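Type III Pentaketide Synthase (PDB 3EUO) acts as a fungal type III pentaketide synthase of the chalcone/stilbene synthase family, probably transferring and joining acyl units into polyketide chains. Local coordinates at residues A[290-295]-A[316-321]; A[286-291]-A[308-313]. One frame throughout, in Å; residues are numbered along the deposited sequence.

Interaction 1. Residues A[290-295]-A[316-321]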
loop_
_atom_site.group_PDB
_atom_site.type_symbol
_atom_site.label_atom_id
_atom_site.label_comp_id
_atom_site.label_asym_id
_atom_site.label_seq_id
_atom_site.Cartn_x
_atom_site.Cartn_y
_atom_site.Cartn_z
ATOM N N ASP A 290 -26.814 -8.768 21.101
ATOM C CA ASP A 290 -26.037 -8.725 22.348
ATOM C C ASP A 290 -24.868 -7.743 22.283
ATOM O O ASP A 290 -24.371 -7.310 23.317
ATOM C CB ASP A 290 -25.482 -10.114 22.709
ATOM C CG ASP A 290 -26.565 -11.111 23.109
ATOM O OD1 ASP A 290 -27.683 -10.697 23.489
ATOM O OD2 ASP A 290 -26.287 -12.331 23.057
ATOM N N PHE A 291 -24.417 -7.415 21.073
ATOM C CA PHE A 291 -23.208 -6.606 20.894
ATOM C C PHE A 291 -23.529 -5.165 20.543
ATOM O O PHE A 291 -24.628 -4.858 20.064
ATOM C CB PHE A 291 -22.337 -7.187 19.769
ATOM C CG PHE A 291 -21.916 -8.607 19.999
ATOM C CD1 PHE A 291 -20.717 -8.892 20.648
ATOM C CD2 PHE A 291 -22.718 -9.661 19.572
ATOM C CE1 PHE A 291 -20.322 -10.211 20.869
ATOM C CE2 PHE A 291 -22.326 -10.986 19.782
ATOM C CZ PHE A 291 -21.125 -11.256 20.437
ATOM N N ASP A 292 -22.557 -4.287 20.784
ATOM C CA ASP A 292 -22.537 -2.979 20.147
ATOM C C ASP A 292 -21.886 -3.157 18.788
ATOM O O ASP A 292 -21.005 -3.990 18.628
ATOM C CB ASP A 292 -21.764 -1.973 20.991
ATOM C CG ASP A 292 -22.642 -1.295 22.037
ATOM O OD1 ASP A 292 -23.874 -1.192 21.814
ATOM O OD2 ASP A 292 -22.098 -0.869 23.079
ATOM N N TRP A 293 -22.335 -2.374 17.815
ATOM C CA TRP A 293 -21.911 -2.539 16.438
ATOM C C TRP A 293 -21.285 -1.254 15.900
ATOM O O TRP A 293 -21.963 -0.234 15.727
ATOM C CB TRP A 293 -23.096 -2.968 15.577
ATOM C CG TRP A 293 -23.419 -4.430 15.659
ATOM C CD1 TRP A 293 -24.051 -5.079 16.681
ATOM C CD2 TRP A 293 -23.149 -5.415 14.661
ATOM N NE1 TRP A 293 -24.178 -6.418 16.384
ATOM C CE2 TRP A 293 -23.625 -6.652 15.152
ATOM C CE3 TRP A 293 -22.535 -5.376 13.402
ATOM C CZ2 TRP A 293 -23.518 -7.840 14.422
ATOM C CZ3 TRP A 293 -22.424 -6.555 12.679
ATOM C CH2 TRP A 293 -22.919 -7.770 13.190
ATOM N N ALA A 294 -19.977 -1.305 15.671
ATOM C CA ALA A 294 -19.261 -0.196 15.069
ATOM C C ALA A 294 -19.228 -0.457 13.560
ATOM O O ALA A 294 -18.287 -1.068 13.046
ATOM C CB ALA A 294 -17.843 -0.111 15.638
ATOM N N MET A 295 -20.276 -0.019 12.864
ATOM C CA MET A 295 -20.365 -0.205 11.417
ATOM C C MET A 295 -19.788 0.994 10.682
ATOM O O MET A 295 -20.014 2.133 11.088
ATOM C CB MET A 295 -21.829 -0.380 10.997
ATOM C CG MET A 295 -22.040 -0.619 9.501
ATOM S SD MET A 295 -21.616 -2.298 8.976
ATOM C CE MET A 295 -22.418 -3.209 10.301
ATOM N N HIS A 316 -28.008 0.261 18.398
ATOM C CA HIS A 316 -26.925 -0.719 18.364
ATOM C C HIS A 316 -25.722 -0.173 17.606
ATOM O O HIS A 316 -24.588 -0.505 17.927
ATOM C CB HIS A 316 -27.378 -2.025 17.724
ATOM C CG HIS A 316 -28.132 -2.922 18.655
ATOM N ND1 HIS A 316 -29.455 -2.713 18.979
ATOM C CD2 HIS A 316 -27.747 -4.033 19.325
ATOM C CE1 HIS A 316 -29.853 -3.656 19.817
ATOM N NE2 HIS A 316 -28.835 -4.467 20.045
ATOM N N MET A 317 -25.987 0.656 16.597
ATOM C CA MET A 317 -24.937 1.312 15.823
ATOM C C MET A 317 -24.962 2.837 16.006
ATOM O O MET A 317 -24.715 3.573 15.054
ATOM C CB MET A 317 -25.087 0.983 14.335
ATOM C CG MET A 317 -24.868 -0.470 13.964
ATOM S SD MET A 317 -25.320 -0.808 12.238
ATOM C CE MET A 317 -26.768 0.138 12.096
ATOM N N ARG A 318 -25.233 3.295 17.230
ATOM C CA ARG A 318 -25.416 4.729 17.532
ATOM C C ARG A 318 -24.244 5.640 17.122
ATOM O O ARG A 318 -24.455 6.762 16.647
ATOM C CB ARG A 318 -25.742 4.924 19.020
ATOM C CG ARG A 318 -24.666 4.420 19.971
ATOM C CD ARG A 318 -25.225 4.250 21.370
ATOM N NE ARG A 318 -24.288 3.577 22.268
ATOM C CZ ARG A 318 -24.091 2.260 22.305
ATOM N NH1 ARG A 318 -24.744 1.449 21.478
ATOM N NH2 ARG A 318 -23.228 1.751 23.172
ATOM N N ALA A 319 -23.018 5.164 17.319
ATOM C CA ALA A 319 -21.825 5.922 16.926
ATOM C C ALA A 319 -21.661 6.006 15.398
ATOM O O ALA A 319 -21.123 6.987 14.878
ATOM C CB ALA A 319 -20.584 5.332 17.582
ATOM N N SER A 320 -22.133 4.979 14.695
ATOM C CA SER A 320 -22.120 4.951 13.230
ATOM C C SER A 320 -23.085 5.994 12.688
ATOM O O SER A 320 -22.738 6.757 11.796
ATOM C CB SER A 320 -22.502 3.568 12.717
ATOM O OG SER A 320 -21.556 2.596 13.128
ATOM N N TYR A 321 -24.293 6.031 13.247
ATOM C CA TYR A 321 -25.257 7.086 12.932
ATOM C C TYR A 321 -24.732 8.484 13.233
ATOM O O TYR A 321 -24.914 9.398 12.426
ATOM C CB TYR A 321 -26.585 6.841 13.655
ATOM C CG TYR A 321 -27.503 5.945 12.863
ATOM C CD1 TYR A 321 -27.656 4.601 13.195
ATOM C CD2 TYR A 321 -28.205 6.437 11.762
ATOM C CE1 TYR A 321 -28.497 3.771 12.457
ATOM C CE2 TYR A 321 -29.048 5.619 11.018
ATOM C CZ TYR A 321 -29.189 4.286 11.370
ATOM O OH TYR A 321 -30.021 3.473 10.634
HETATM O O HOH W 1 -21.771 2.464 16.439
#
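Met-317 lays its CG against CB of Trp-293 at 3.5 Å, while its SD reaches CB of Met-295. The contact sets strand 292-295, an edge strand of the large mixed sheet of the thiolase fold, against the start of helix 318-327. On its other side the strand pairs with 359-366 through the backbones of Asp-292 and Ala-294, so the N and O of Trp-293 lie on the side of 316-321. Trp-293 N gives a hydrogen bond to His-316 O (2.9 Å), and Trp-293 O receives one from a water that in turn accepts from Ser-320 N. Met-317 CA adds a C-H...O contact to Trp-293 O.

The charged pair lies nearer the start of the strand. Arg-318 meets Asp-292 end-on, NH1 to OD1 at 2.8 Å and NH2 to OD2 at 2.9 Å. Both oxygens stay close to the guanidinium plane, but the nitrogens come in from above the carboxylate, the two planes being 60° apart. With CG set between backbone N and carbonyl carbon (chi1 60°) and the arginine extended on to NE, the chain carries its guanidinium up to the aspartate. OD2 also accepts from Lys-357 N, and NH1 also donates to Glu-315 O. Replacing Asp-292 with an alanine is likely to leave the buried guanidinium without its countercharge and Lys-357 N without this acceptor.

At the far end of the strand Ser-320 OG donates to Met-295 O at 2.6 Å, in the carbonyl plane and on a lone pair.

Interaction 2. Residues A[286-291]-A[308-313]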
loop_
_atom_site.group_PDB
_atom_site.type_symbol
_atom_site.label_atom_id
_atom_site.label_comp_id
_atom_site.label_asym_id
_atom_site.label_seq_id
_atom_site.Cartn_x
_atom_site.Cartn_y
_atom_site.Cartn_z
ATOM N N GLN A 286 -23.973 -13.775 22.741
ATOM C CA GLN A 286 -24.215 -14.953 21.911
ATOM C C GLN A 286 -24.901 -14.626 20.597
ATOM O O GLN A 286 -24.738 -15.349 19.611
ATOM C CB GLN A 286 -25.095 -15.950 22.663
ATOM C CG GLN A 286 -24.342 -17.069 23.349
ATOM C CD GLN A 286 -25.092 -18.396 23.263
ATOM O OE1 GLN A 286 -24.482 -19.465 23.235
ATOM N NE2 GLN A 286 -26.418 -18.329 23.219
ATOM N N LYS A 287 -25.690 -13.555 20.595
ATOM C CA LYS A 287 -26.495 -13.187 19.429
ATOM C C LYS A 287 -26.178 -11.750 18.987
ATOM O O LYS A 287 -25.697 -10.959 19.794
ATOM C CB LYS A 287 -27.996 -13.376 19.721
ATOM C CG LYS A 287 -28.592 -12.405 20.736
ATOM C CD LYS A 287 -30.104 -12.592 20.896
ATOM C CE LYS A 287 -30.662 -11.717 22.007
ATOM N NZ LYS A 287 -30.112 -12.093 23.344
ATOM N N PRO A 288 -26.424 -11.422 17.700
ATOM C CA PRO A 288 -26.080 -10.099 17.154
ATOM C C PRO A 288 -26.512 -8.920 18.032
ATOM O O PRO A 288 -25.717 -8.009 18.275
ATOM C CB PRO A 288 -26.819 -10.078 15.814
ATOM C CG PRO A 288 -26.863 -11.499 15.405
ATOM C CD PRO A 288 -27.024 -12.295 16.671
ATOM N N ALA A 289 -27.752 -8.954 18.520
ATOM C CA ALA A 289 -28.296 -7.886 19.360
ATOM C C ALA A 289 -27.596 -7.755 20.719
ATOM O O ALA A 289 -27.765 -6.747 21.403
ATOM C CB ALA A 289 -29.809 -8.065 19.541
ATOM N N ASP A 290 -26.814 -8.768 21.101
ATOM C CA ASP A 290 -26.037 -8.725 22.348
ATOM C C ASP A 290 -24.868 -7.743 22.283
ATOM O O ASP A 290 -24.371 -7.310 23.317
ATOM C CB ASP A 290 -25.482 -10.114 22.709
ATOM C CG ASP A 290 -26.565 -11.111 23.109
ATOM O OD1 ASP A 290 -27.683 -10.697 23.489
ATOM O OD2 ASP A 290 -26.287 -12.331 23.057
ATOM N N PHE A 291 -24.417 -7.415 21.073
ATOM C CA PHE A 291 -23.208 -6.606 20.894
ATOM C C PHE A 291 -23.529 -5.165 20.543
ATOM O O PHE A 291 -24.628 -4.858 20.064
ATOM C CB PHE A 291 -22.337 -7.187 19.769
ATOM C CG PHE A 291 -21.916 -8.607 19.999
ATOM C CD1 PHE A 291 -20.717 -8.892 20.648
ATOM C CD2 PHE A 291 -22.718 -9.661 19.572
ATOM C CE1 PHE A 291 -20.322 -10.211 20.869
ATOM C CE2 PHE A 291 -22.326 -10.986 19.782
ATOM C CZ PHE A 291 -21.125 -11.256 20.437
ATOM N N SER A 308 -31.689 -4.689 9.552
ATOM C CA SER A 308 -32.595 -5.700 9.008
ATOM C C SER A 308 -31.967 -7.090 9.041
ATOM O O SER A 308 -32.564 -8.030 9.572
ATOM C CB SER A 308 -33.006 -5.334 7.579
ATOM O OG SER A 308 -33.800 -6.350 6.997
ATOM N N ALA A 309 -30.768 -7.210 8.473
ATOM C CA ALA A 309 -30.075 -8.492 8.346
ATOM C C ALA A 309 -29.771 -9.151 9.688
ATOM O O ALA A 309 -29.913 -10.368 9.826
ATOM C CB ALA A 309 -28.791 -8.323 7.545
ATOM N N MET A 310 -29.352 -8.350 10.668
ATOM C CA MET A 310 -28.885 -8.889 11.948
ATOM C C MET A 310 -29.886 -8.684 13.094
ATOM O O MET A 310 -29.599 -9.034 14.239
ATOM C CB MET A 310 -27.516 -8.296 12.335
ATOM C CG MET A 310 -26.359 -8.500 11.327
ATOM S SD MET A 310 -26.113 -10.182 10.689
ATOM C CE MET A 310 -25.644 -11.103 12.146
ATOM N N GLY A 311 -31.051 -8.115 12.789
ATOM C CA GLY A 311 -32.068 -7.839 13.809
ATOM C C GLY A 311 -31.623 -6.854 14.878
ATOM O O GLY A 311 -31.712 -7.149 16.078
ATOM N N LEU A 312 -31.164 -5.677 14.443
ATOM C CA LEU A 312 -30.616 -4.653 15.338
ATOM C C LEU A 312 -31.473 -3.381 15.348
ATOM O O LEU A 312 -32.264 -3.157 14.434
ATOM C CB LEU A 312 -29.172 -4.306 14.924
ATOM C CG LEU A 312 -28.180 -5.465 14.792
ATOM C CD1 LEU A 312 -26.858 -5.012 14.166
ATOM C CD2 LEU A 312 -27.934 -6.121 16.148
ATOM N N THR A 313 -31.331 -2.578 16.400
ATOM C CA THR A 313 -31.911 -1.237 16.446
ATOM C C THR A 313 -30.855 -0.234 15.986
ATOM O O THR A 313 -29.665 -0.559 15.977
ATOM C CB THR A 313 -32.377 -0.840 17.871
ATOM O OG1 THR A 313 -31.240 -0.678 18.732
ATOM C CG2 THR A 313 -33.337 -1.884 18.458
#
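Pro-288 and Met-310 cross at about a right angle, the pyrrolidine ring bringing its CB and CG up to the methionine, which lies near the end of helix 300-310. The two ring carbons do different jobs. CG takes the thioether methyl, Met-310 CE, at 3.5 Å, whereas CB rests on the backbone of the same residue, 3.4 Å from Met-310 O. Met-310 can offer its methyl and its carbonyl to one ring because its chain is folded, bent at both chi2 (-49°) and chi3 (-65°), which curls CE back to the CG corner of the ring. Tyr-270 of helix 258-277 touches both residues.

Leu-312 comes in beside this pair with a single branch. Its CD2 lies against the backbone of the short 3-10 turn 288-290, 3.6 Å from Pro-288 O and 3.7 Å from Ala-289 CA. Between the helix and this leucine, Gly-311 takes a positive phi (63°), and its carbonyl oxygen stands 4.1 Å from Ala-289 CB. Met-310 and Leu-312 both also touch Trp-293 of strand 292-295.

The turn that carries Pro-288 is tied up from within. Asp-290 OD2 accepts from two backbone nitrogens, using its anti lone pair for Gln-286 N and being met from above the carboxylate plane by Lys-287 N. Asp-290 OD1 forms a salt bridge with Lys-287 NZ at 2.8 Å, on the syn side, somewhat out of the carboxylate plane.

No hydrogen bond joins 286-291 to 308-313. The 188 Å² they bury, near the protein surface, rests on methyl, methylene and carbonyl contacts, so the fit depends on shape rather than on directional bonds.

In the fold
Interactions 1 and 2 are neighbours, their centres about 10 Å apart within the C-terminal family region. Along the chain come loop 286-291, strand 292-295, helix 300-310 with its exit at 308-313, then 316-321 leading into helix 318-327; the segments 286-291 and 290-295 share Asp-290 and Phe-291. Interaction 2 joins the approach to the strand with the end of the first helix, near the surface, and interaction 1 joins the strand itself with the second helix, in the interior. Two probable hydrogen bonds stitch them together, His-316 NE2 to Ala-289 O and Trp-293 NE1 to Pro-288 O. The chain from 300 to 321 thus packs both on edge strand 292-295 and on the loop leading into it.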